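Local coordinates for Amy13K (Eubacterium rectale DSM 17629, PDB 6B3P), which binds malto-oligosaccharides, and so probably starch, through its two family 26 carbohydrate-binding modules, as part of a surface-anchored alpha-amylase of a human gut bacterium, at residues A16-I19 with N24-A27; Y18-T23 with L70-L75; G32-A37 with N62-G67. All blocks are in the same frame, centred on the assembly; numbering follows the deposited sequence.

Contact 1: A16-I19 with N24-A27. With GLC (alpha-D-glucopyranose), chain C; GLC (alpha-D-glucopyranose), chain B; FMT (formic acid), chain R.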
loop_
_atom_site.group_PDB
_atom_site.type_symbol
_atom_site.label_atom_id
_atom_site.label_comp_id
_atom_site.label_asym_id
_atom_site.label_seq_id
_atom_site.Cartn_x
_atom_site.Cartn_y
_atom_site.Cartn_z
ATOM N N ALA A 16 12.146 -12.229 -4.974
ATOM C CA ALA A 16 11.455 -12.308 -3.696
ATOM C C ALA A 16 12.331 -11.751 -2.582
ATOM O O ALA A 16 13.548 -11.618 -2.738
ATOM C CB ALA A 16 11.058 -13.749 -3.393
ATOM N N ALA A 17 11.694 -11.417 -1.465
ATOM C CA ALA A 17 12.387 -10.928 -0.280
ATOM C C ALA A 17 12.228 -11.932 0.856
ATOM O O ALA A 17 11.108 -12.231 1.277
ATOM C CB ALA A 17 11.848 -9.561 0.130
ATOM N N TYR A 18 13.353 -12.453 1.337
ATOM C CA TYR A 18 13.370 -13.346 2.488
ATOM C C TYR A 18 13.827 -12.567 3.713
ATOM O O TYR A 18 14.894 -11.954 3.710
ATOM C CB TYR A 18 14.285 -14.546 2.237
ATOM C CG TYR A 18 14.372 -15.505 3.402
ATOM C CD1 TYR A 18 13.306 -16.332 3.727
ATOM C CD2 TYR A 18 15.525 -15.592 4.167
ATOM C CE1 TYR A 18 13.384 -17.213 4.787
ATOM C CE2 TYR A 18 15.613 -16.469 5.230
ATOM C CZ TYR A 18 14.540 -17.276 5.536
ATOM O OH TYR A 18 14.624 -18.152 6.591
ATOM N N ILE A 19 13.003 -12.597 4.755
ATOM C CA ILE A 19 13.244 -11.818 5.963
ATOM C C ILE A 19 13.298 -12.763 7.153
ATOM O O ILE A 19 12.465 -13.662 7.265
ATOM C CB ILE A 19 12.145 -10.750 6.168
ATOM C CG1 ILE A 19 12.153 -9.763 4.995
ATOM C CG2 ILE A 19 12.336 -10.008 7.497
ATOM C CD1 ILE A 19 10.932 -8.876 4.923
ATOM N N ASN A 24 12.568 -16.812 13.058
ATOM C CA ASN A 24 11.293 -16.232 12.635
ATOM C C ASN A 24 11.397 -15.836 11.167
ATOM O O ASN A 24 12.402 -15.272 10.757
ATOM C CB ASN A 24 10.919 -15.021 13.494
ATOM C CG ASN A 24 10.735 -15.377 14.959
ATOM O OD1 ASN A 24 11.364 -14.789 15.839
ATOM N ND2 ASN A 24 9.873 -16.348 15.225
ATOM N N LYS A 25 10.365 -16.145 10.384
ATOM C CA LYS A 25 10.368 -15.890 8.942
ATOM C C LYS A 25 9.070 -15.204 8.508
ATOM O O LYS A 25 8.208 -15.838 7.901
ATOM C CB LYS A 25 10.553 -17.202 8.172
ATOM C CG LYS A 25 11.755 -18.023 8.610
ATOM C CD LYS A 25 11.779 -19.363 7.893
ATOM C CE LYS A 25 12.900 -20.260 8.394
ATOM N NZ LYS A 25 12.675 -20.736 9.788
ATOM N N PRO A 26 8.929 -13.904 8.817
ATOM C CA PRO A 26 7.664 -13.189 8.594
ATOM C C PRO A 26 7.229 -13.070 7.129
ATOM O O PRO A 26 6.042 -12.853 6.878
ATOM C CB PRO A 26 7.937 -11.799 9.184
ATOM C CG PRO A 26 9.410 -11.671 9.248
ATOM C CD PRO A 26 9.930 -13.052 9.480
ATOM N N ALA A 27 8.159 -13.195 6.186
ATOM C CA ALA A 27 7.804 -13.160 4.768
ATOM C C ALA A 27 7.647 -14.574 4.211
ATOM O O ALA A 27 7.472 -14.756 3.004
ATOM C CB ALA A 27 8.851 -12.379 3.972
HETATM C C1 GLC C . 19.400 -17.768 5.462
HETATM C C2 GLC C . 20.773 -17.275 5.834
HETATM C C3 GLC C . 21.259 -17.885 7.134
HETATM C C4 GLC C . 20.193 -17.753 8.211
HETATM C C5 GLC C . 18.845 -18.235 7.702
HETATM C C6 GLC C . 17.702 -18.084 8.701
HETATM O O2 GLC C . 21.619 -17.559 4.767
HETATM O O3 GLC C . 22.464 -17.307 7.529
HETATM O O4 GLC C . 20.626 -18.483 9.336
HETATM O O5 GLC C . 18.528 -17.539 6.535
HETATM O O6 GLC C . 16.472 -18.575 8.248
HETATM C C1 GLC B . 18.185 -21.161 1.643
HETATM C C2 GLC B . 19.025 -19.932 1.361
HETATM C C3 GLC B . 19.739 -19.524 2.640
HETATM C C4 GLC B . 18.767 -19.365 3.793
HETATM C C5 GLC B . 17.908 -20.600 3.928
HETATM C C6 GLC B . 16.888 -20.387 5.036
HETATM O O2 GLC B . 19.916 -20.165 0.295
HETATM O O3 GLC B . 20.429 -18.330 2.462
HETATM O O4 GLC B . 19.468 -19.104 4.983
HETATM O O5 GLC B . 17.295 -20.863 2.704
HETATM O O6 GLC B . 15.933 -21.400 5.141
HETATM C C FMT R . 16.422 -20.793 10.290
HETATM O O1 FMT R . 15.295 -20.803 10.769
HETATM O O2 FMT R . 17.426 -20.892 10.992
HETATM O O HOH W 1 10.745 -14.542 5.589
#

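Contact 2: Y18-T23 with L70-L75. With GLC (alpha-D-glucopyranose), chain C; GLC (alpha-D-glucopyranose), chain D; GLC (alpha-D-glucopyranose), chain B; FMT (formic acid), chain V.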
loop_
_atom_site.group_PDB
_atom_site.type_symbol
_atom_site.label_atom_id
_atom_site.label_comp_id
_atom_site.label_asym_id
_atom_site.label_seq_id
_atom_site.Cartn_x
_atom_site.Cartn_y
_atom_site.Cartn_z
ATOM N N TYR A 18 13.353 -12.453 1.337
ATOM C CA TYR A 18 13.370 -13.346 2.488
ATOM C C TYR A 18 13.827 -12.567 3.713
ATOM O O TYR A 18 14.894 -11.954 3.710
ATOM C CB TYR A 18 14.285 -14.546 2.237
ATOM C CG TYR A 18 14.372 -15.505 3.402
ATOM C CD1 TYR A 18 13.306 -16.332 3.727
ATOM C CD2 TYR A 18 15.525 -15.592 4.167
ATOM C CE1 TYR A 18 13.384 -17.213 4.787
ATOM C CE2 TYR A 18 15.613 -16.469 5.230
ATOM C CZ TYR A 18 14.540 -17.276 5.536
ATOM O OH TYR A 18 14.624 -18.152 6.591
ATOM N N ILE A 19 13.003 -12.597 4.755
ATOM C CA ILE A 19 13.244 -11.818 5.963
ATOM C C ILE A 19 13.298 -12.763 7.153
ATOM O O ILE A 19 12.465 -13.662 7.265
ATOM C CB ILE A 19 12.145 -10.750 6.168
ATOM C CG1 ILE A 19 12.153 -9.763 4.995
ATOM C CG2 ILE A 19 12.336 -10.008 7.497
ATOM C CD1 ILE A 19 10.932 -8.876 4.923
ATOM N N TYR A 20 14.278 -12.576 8.033
ATOM C CA TYR A 20 14.433 -13.492 9.157
ATOM C C TYR A 20 15.069 -12.886 10.404
ATOM O O TYR A 20 15.882 -11.962 10.325
ATOM C CB TYR A 20 15.255 -14.711 8.727
ATOM C CG TYR A 20 16.719 -14.425 8.453
ATOM C CD1 TYR A 20 17.666 -14.495 9.470
ATOM C CD2 TYR A 20 17.160 -14.104 7.177
ATOM C CE1 TYR A 20 19.001 -14.247 9.223
ATOM C CE2 TYR A 20 18.496 -13.854 6.921
ATOM C CZ TYR A 20 19.414 -13.930 7.951
ATOM O OH TYR A 20 20.751 -13.683 7.724
ATOM N N LYS A 21 14.677 -13.432 11.555
ATOM C CA LYS A 21 15.273 -13.097 12.844
ATOM C C LYS A 21 15.061 -14.250 13.825
ATOM O O LYS A 21 13.927 -14.581 14.159
ATOM C CB LYS A 21 14.676 -11.805 13.408
ATOM C CG LYS A 21 15.251 -11.391 14.761
ATOM C CD LYS A 21 16.738 -11.051 14.677
ATOM C CE LYS A 21 17.237 -10.440 15.982
ATOM N NZ LYS A 21 18.708 -10.203 15.994
ATOM N N GLU A 22 16.158 -14.850 14.284
ATOM C CA GLU A 22 16.112 -15.966 15.232
ATOM C C GLU A 22 15.124 -17.054 14.804
ATOM O O GLU A 22 14.319 -17.526 15.609
ATOM C CB GLU A 22 15.751 -15.457 16.633
ATOM C CG GLU A 22 16.747 -14.454 17.214
ATOM C CD GLU A 22 18.123 -15.049 17.459
ATOM O OE1 GLU A 22 18.255 -16.289 17.412
ATOM O OE2 GLU A 22 19.075 -14.278 17.701
ATOM N N THR A 23 15.206 -17.436 13.531
ATOM C CA THR A 23 14.363 -18.472 12.924
ATOM C C THR A 23 12.933 -18.017 12.634
ATOM O O THR A 23 12.164 -18.761 12.027
ATOM C CB THR A 23 14.277 -19.749 13.793
ATOM O OG1 THR A 23 13.450 -19.510 14.939
ATOM C CG2 THR A 23 15.663 -20.208 14.234
ATOM N N LEU A 70 21.339 -12.259 -3.157
ATOM C CA LEU A 70 22.299 -11.251 -2.740
ATOM C C LEU A 70 22.687 -11.465 -1.282
ATOM O O LEU A 70 22.029 -12.207 -0.553
ATOM C CB LEU A 70 21.722 -9.850 -2.937
ATOM C CG LEU A 70 21.163 -9.554 -4.331
ATOM C CD1 LEU A 70 20.695 -8.111 -4.411
ATOM C CD2 LEU A 70 22.189 -9.848 -5.420
ATOM N N LYS A 71 23.762 -10.807 -0.868
ATOM C CA LYS A 71 24.249 -10.896 0.502
ATOM C C LYS A 71 23.245 -10.286 1.484
ATOM O O LYS A 71 22.545 -9.329 1.153
ATOM C CB LYS A 71 25.597 -10.187 0.615
ATOM C CG LYS A 71 26.475 -10.665 1.751
ATOM C CD LYS A 71 27.511 -9.612 2.096
ATOM C CE LYS A 71 28.474 -10.093 3.165
ATOM N NZ LYS A 71 29.459 -9.037 3.522
ATOM N N ASP A 72 23.183 -10.846 2.689
ATOM C CA ASP A 72 22.270 -10.361 3.725
ATOM C C ASP A 72 22.514 -8.892 4.061
ATOM O O ASP A 72 23.661 -8.452 4.122
ATOM C CB ASP A 72 22.418 -11.184 5.010
ATOM C CG ASP A 72 22.392 -12.678 4.762
ATOM O OD1 ASP A 72 22.931 -13.130 3.729
ATOM O OD2 ASP A 72 21.838 -13.402 5.615
ATOM N N VAL A 73 21.432 -8.147 4.282
ATOM C CA VAL A 73 21.527 -6.804 4.854
ATOM C C VAL A 73 20.556 -6.656 6.024
ATOM O O VAL A 73 19.499 -7.290 6.053
ATOM C CB VAL A 73 21.240 -5.699 3.813
ATOM C CG1 VAL A 73 22.257 -5.760 2.681
ATOM C CG2 VAL A 73 19.816 -5.802 3.271
ATOM N N THR A 74 20.925 -5.811 6.981
ATOM C CA THR A 74 20.138 -5.612 8.193
ATOM C C THR A 74 19.063 -4.545 8.010
ATOM O O THR A 74 19.334 -3.455 7.506
ATOM C CB THR A 74 21.039 -5.206 9.386
ATOM O OG1 THR A 74 21.975 -6.254 9.662
ATOM C CG2 THR A 74 20.209 -4.932 10.639
ATOM N N LEU A 75 17.844 -4.879 8.419
ATOM C CA LEU A 75 16.762 -3.910 8.521
ATOM C C LEU A 75 16.602 -3.518 9.989
ATOM O O LEU A 75 16.073 -4.288 10.791
ATOM C CB LEU A 75 15.455 -4.488 7.972
ATOM C CG LEU A 75 15.503 -5.137 6.587
ATOM C CD1 LEU A 75 14.116 -5.652 6.213
ATOM C CD2 LEU A 75 16.036 -4.173 5.529
HETATM C C1 GLC C . 19.400 -17.768 5.462
HETATM C C2 GLC C . 20.773 -17.275 5.834
HETATM C C3 GLC C . 21.259 -17.885 7.134
HETATM C C4 GLC C . 20.193 -17.753 8.211
HETATM C C5 GLC C . 18.845 -18.235 7.702
HETATM C C6 GLC C . 17.702 -18.084 8.701
HETATM O O2 GLC C . 21.619 -17.559 4.767
HETATM O O3 GLC C . 22.464 -17.307 7.529
HETATM O O4 GLC C . 20.626 -18.483 9.336
HETATM O O5 GLC C . 18.528 -17.539 6.535
HETATM O O6 GLC C . 16.472 -18.575 8.248
HETATM C C1 GLC D . 21.192 -17.706 10.379
HETATM C C2 GLC D . 22.396 -18.409 10.954
HETATM C C3 GLC D . 21.973 -19.607 11.795
HETATM C C4 GLC D . 20.951 -19.208 12.842
HETATM C C5 GLC D . 19.816 -18.463 12.166
HETATM C C6 GLC D . 18.815 -17.895 13.150
HETATM O O2 GLC D . 23.267 -18.812 9.945
HETATM O O3 GLC D . 23.111 -20.160 12.384
HETATM O O4 GLC D . 20.527 -20.334 13.633
HETATM O O5 GLC D . 20.315 -17.381 11.431
HETATM O O6 GLC D . 17.962 -16.983 12.528
HETATM C C1 GLC B . 18.185 -21.161 1.643
HETATM C C2 GLC B . 19.025 -19.932 1.361
HETATM C C3 GLC B . 19.739 -19.524 2.640
HETATM C C4 GLC B . 18.767 -19.365 3.793
HETATM C C5 GLC B . 17.908 -20.600 3.928
HETATM C C6 GLC B . 16.888 -20.387 5.036
HETATM O O2 GLC B . 19.916 -20.165 0.295
HETATM O O3 GLC B . 20.429 -18.330 2.462
HETATM O O4 GLC B . 19.468 -19.104 4.983
HETATM O O5 GLC B . 17.295 -20.863 2.704
HETATM O O6 GLC B . 15.933 -21.400 5.141
HETATM C C FMT V . 19.489 -14.309 12.823
HETATM O O1 FMT V . 18.447 -13.705 12.937
HETATM O O2 FMT V . 20.091 -14.720 13.803
#

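Contact 3: G32-A37 with N62-G67. With FMT (formic acid), chain P; FMT (formic acid), chain S.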
loop_
_atom_site.group_PDB
_atom_site.type_symbol
_atom_site.label_atom_id
_atom_site.label_comp_id
_atom_site.label_asym_id
_atom_site.label_seq_id
_atom_site.Cartn_x
_atom_site.Cartn_y
_atom_site.Cartn_z
ATOM N N GLY A 32 10.886 -16.702 0.519
ATOM C CA GLY A 32 10.217 -15.543 1.086
ATOM C C GLY A 32 9.041 -15.086 0.246
ATOM O O GLY A 32 8.377 -15.898 -0.396
ATOM N N LYS A 33 8.789 -13.778 0.250
ATOM C CA LYS A 33 7.630 -13.215 -0.434
ATOM C C LYS A 33 7.985 -12.623 -1.793
ATOM O O LYS A 33 8.875 -11.780 -1.906
ATOM C CB LYS A 33 6.975 -12.142 0.434
ATOM C CG LYS A 33 5.658 -11.646 -0.123
ATOM C CD LYS A 33 4.924 -10.769 0.868
ATOM C CE LYS A 33 3.557 -10.371 0.339
ATOM N NZ LYS A 33 2.852 -9.434 1.254
ATOM N N THR A 34 7.267 -13.065 -2.820
ATOM C CA THR A 34 7.478 -12.576 -4.180
ATOM C C THR A 34 7.183 -11.085 -4.262
ATOM O O THR A 34 6.181 -10.611 -3.727
ATOM C CB THR A 34 6.590 -13.323 -5.202
ATOM O OG1 THR A 34 6.842 -14.730 -5.121
ATOM C CG2 THR A 34 6.865 -12.841 -6.631
ATOM N N MET A 35 8.070 -10.357 -4.930
ATOM C CA MET A 35 7.913 -8.920 -5.116
ATOM C C MET A 35 7.250 -8.643 -6.460
ATOM O O MET A 35 7.659 -9.181 -7.490
ATOM C CB MET A 35 9.270 -8.223 -5.025
ATOM C CG MET A 35 10.071 -8.619 -3.796
ATOM S SD MET A 35 11.674 -7.813 -3.673
ATOM C CE MET A 35 11.190 -6.152 -3.214
ATOM N N THR A 36 6.224 -7.798 -6.438
ATOM C CA THR A 36 5.430 -7.510 -7.629
ATOM C C THR A 36 5.984 -6.295 -8.361
ATOM O O THR A 36 6.480 -5.359 -7.735
ATOM C CB THR A 36 3.948 -7.261 -7.269
ATOM O OG1 THR A 36 3.451 -8.363 -6.500
ATOM C CG2 THR A 36 3.093 -7.095 -8.524
ATOM N N ALA A 37 5.903 -6.325 -9.690
ATOM C CA ALA A 37 6.337 -5.205 -10.522
ATOM C C ALA A 37 5.740 -3.897 -10.021
ATOM O O ALA A 37 4.525 -3.772 -9.875
ATOM C CB ALA A 37 5.951 -5.442 -11.980
ATOM N N ASN A 62 16.478 -12.221 -3.528
ATOM C CA ASN A 62 16.783 -13.431 -4.289
ATOM C C ASN A 62 15.904 -13.532 -5.534
ATOM O O ASN A 62 14.975 -12.745 -5.699
ATOM C CB ASN A 62 16.605 -14.667 -3.400
ATOM C CG ASN A 62 15.181 -14.826 -2.899
ATOM O OD1 ASN A 62 14.266 -15.083 -3.678
ATOM N ND2 ASN A 62 14.991 -14.688 -1.586
ATOM N N ASP A 63 16.191 -14.498 -6.407
ATOM C CA ASP A 63 15.401 -14.675 -7.626
ATOM C C ASP A 63 14.293 -15.710 -7.429
ATOM O O ASP A 63 14.008 -16.513 -8.319
ATOM C CB ASP A 63 16.300 -15.062 -8.812
ATOM C CG ASP A 63 17.074 -16.349 -8.584
ATOM O OD1 ASP A 63 16.899 -16.998 -7.533
ATOM O OD2 ASP A 63 17.863 -16.715 -9.480
ATOM N N ASP A 64 13.681 -15.679 -6.248
ATOM C CA ASP A 64 12.465 -16.437 -5.961
ATOM C C ASP A 64 12.642 -17.952 -6.101
ATOM O O ASP A 64 11.784 -18.635 -6.660
ATOM C CB ASP A 64 11.329 -15.959 -6.873
ATOM C CG ASP A 64 9.947 -16.222 -6.285
ATOM O OD1 ASP A 64 9.852 -16.671 -5.124
ATOM O OD2 ASP A 64 8.943 -15.956 -6.981
ATOM N N GLY A 65 13.752 -18.471 -5.587
ATOM C CA GLY A 65 13.947 -19.907 -5.492
ATOM C C GLY A 65 14.649 -20.545 -6.677
ATOM O O GLY A 65 14.571 -21.762 -6.848
ATOM N N HIS A 66 15.340 -19.740 -7.481
ATOM C CA HIS A 66 15.977 -20.235 -8.702
ATOM C C HIS A 66 17.503 -20.127 -8.663
ATOM O O HIS A 66 18.150 -19.996 -9.702
ATOM C CB HIS A 66 15.419 -19.488 -9.917
ATOM C CG HIS A 66 13.983 -19.802 -10.204
ATOM N ND1 HIS A 66 12.960 -18.909 -9.970
ATOM C CD2 HIS A 66 13.398 -20.922 -10.692
ATOM C CE1 HIS A 66 11.808 -19.462 -10.308
ATOM N NE2 HIS A 66 12.047 -20.684 -10.749
ATOM N N GLY A 67 18.070 -20.181 -7.460
ATOM C CA GLY A 67 19.494 -20.433 -7.298
ATOM C C GLY A 67 20.397 -19.242 -7.035
ATOM O O GLY A 67 21.600 -19.424 -6.834
HETATM C C FMT P . 17.833 -20.313 -4.167
HETATM O O1 FMT P . 16.779 -20.736 -4.607
HETATM O O2 FMT P . 18.522 -20.996 -3.422
HETATM C C FMT S . 2.841 -7.156 -1.909
HETATM O O1 FMT S . 3.635 -7.463 -1.035
HETATM O O2 FMT S . 2.289 -6.062 -1.907
HETATM O O HOH W 2 7.935 -16.733 -3.126
#

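Contact 1: A16-I19 with N24-A27
Ile19 meets Pro26 and Ala27 with its side chain and Lys25 with its carbonyl. Its chi1 of -62° sets CG1 beside the backbone N and leaves CG2 anti to it, and CG2 reaches Pro26 CG at 3.8 Å. The two side chains meet at about a right angle. The other branch ends in CD1, which lies 4.2 Å from Ala27 CB. This methyl of Ala27 also sits 3.5 Å from Ala17 O.

The carbonyl of Ile19 also faces the loop. Pro26 CD touches Ile19 O at 3.4 Å, and Lys25 CA makes a CA-H...O contact with Ile19 O at 3.5 Å. A water donates to Ile19 O at 2.6 Å and accepts from Ala27 N, so it bridges strand and loop.

Tyr18 CB points away from the loop, but the ring carries OH back to it. Lys25 runs past this hydroxyl, with CE 3.3 Å from Tyr18 OH. The hydroxyl hydrogen-bonds O6 of the chain C glucose at 2.5 Å, in the plane of the ring. Lys25 NZ is held by Thr23 O and a formate.

Ile19 thus supplies both apolar packing and a polar bridge. Tyr18 and Lys25 touch through lysine methylenes and spend their polar ends on other partners.

Contact 2: Y18-T23 with L70-L75
Tyr20 and Asp72 make the one direct touch between these segments, a hydrogen bond. Tyr20 OH donates to Asp72 OD2 at 2.4 Å. This is very short, so the exact length deserves caution. OD2 arrives in the plane of the ring, at its edge. The carboxylate plane is turned 83° from the ring. This in-plane approach probably helps to orient the ring.

Contacts with the sugar come next. Chi1 of 70° puts the Tyr20 ring between the backbone N and the carbonyl carbon, and one face lies under the chain C glucose. That sugar's C6 is 3.7 Å from Tyr20 CD1, and its O5 lies over the same ring, offset toward the rim. Tyr18 serves the same sugar differently. It offers an edge, with CE2 3.4 Å from O5 of the chain C glucose. Its OH also lies 3.5 Å from C6 of the chain B glucose. With an alanine in place of Tyr18, O6 of the chain C glucose is likely to lose its hydroxyl partner, and a gap is likely to open beside Trp30, whose ring now meets the tyrosine edge-to-face.

Two backbone N-H groups bind at the turn. Thr23 N donates to O6 of the chain D glucose at 3.0 Å. Glu22 N donates to a formate, probably from the crystallisation liquor, at 2.9 Å. The formate carbon lies at the edge of the Tyr20 ring.

The contact spans one intervening strand of the sheet. Strand 57-62 runs between strands 16-20 and 73-75 and is antiparallel to both. Its Ser58 bonds the backbone of Tyr20, and its Leu59 and Tyr57 bond those of Val73 and Leu75. Asp72 also packs on Ile60 of this middle strand.

Contact 3: G32-A37 with N62-G67
An Asx turn at Asn62 and an Asx motif at Asp63 shape the loop that sets Asp64 beside Thr34. In the turn, Asn62 OD1 accepts from Asp64 N at 2.7 Å. The donor lies in the carbonyl plane, on a lone pair. Gly65 comes next in the chain, with backbone angles at which a CB would collide with the preceding carbonyl O, so glycine is called for. In the second motif, Asp63 OD1 accepts from His66 N at 3.2 Å, met from above the carboxylate plane. Asp63 OD1 also accepts from Asn68 N. The His66 ring closes back on the same residue. Its ND1 donates to Asp63 O at 3.1 Å, nearly in line with the carbonyl and close to the ring plane.

Across the contact the touch is small. Thr34 OG1 stands 3.1 Å from Asp64 OD2, and the side chains meet at about a right angle. The Asp64 chi1 of -155° places CG anti to the backbone N, which turns the carboxylate to the strand. Thr34 CG2 is near the same oxygen, at 3.8 Å.

One water joins the two sides more clearly. It accepts from Thr34 OG1 at 3.0 Å. It donates to Asp64 OD1 at 2.8 Å and to Gly32 O at 2.9 Å. Asn62 ND2 adds a tie to Pro31 O, just before Gly32.

The contact is polar and lies at the surface. Asp64 OD2 also lies close to Asp14 OD1. Two like charges so near might raise the proton affinity of one carboxylate. The water's bond to Asp64 OD1 probably helps to offset the negative charge of that carboxylate.

Overall arrangement
After strand 2-8 the chain enters strand 16-20, which contacts 1 and 2 share. Contact 1 closes first, folding the loop at 24-27 back on the strand just left. The chain then passes through strand 33-37, where contact 3 opens, so contacts 1 and 3 follow in series. Contact 3 closes at the loop after strand 57-62. Contact 2 closes last, at 70-75, and contact 3 is nested inside its long loop. Contacts 1 and 3 meet through backbone pairing, with Ala17 beside Lys33 and Ala16 beside Asn62. All three tie loops to one sheet of the first module, and contacts 1 and 2 converge on the glycan.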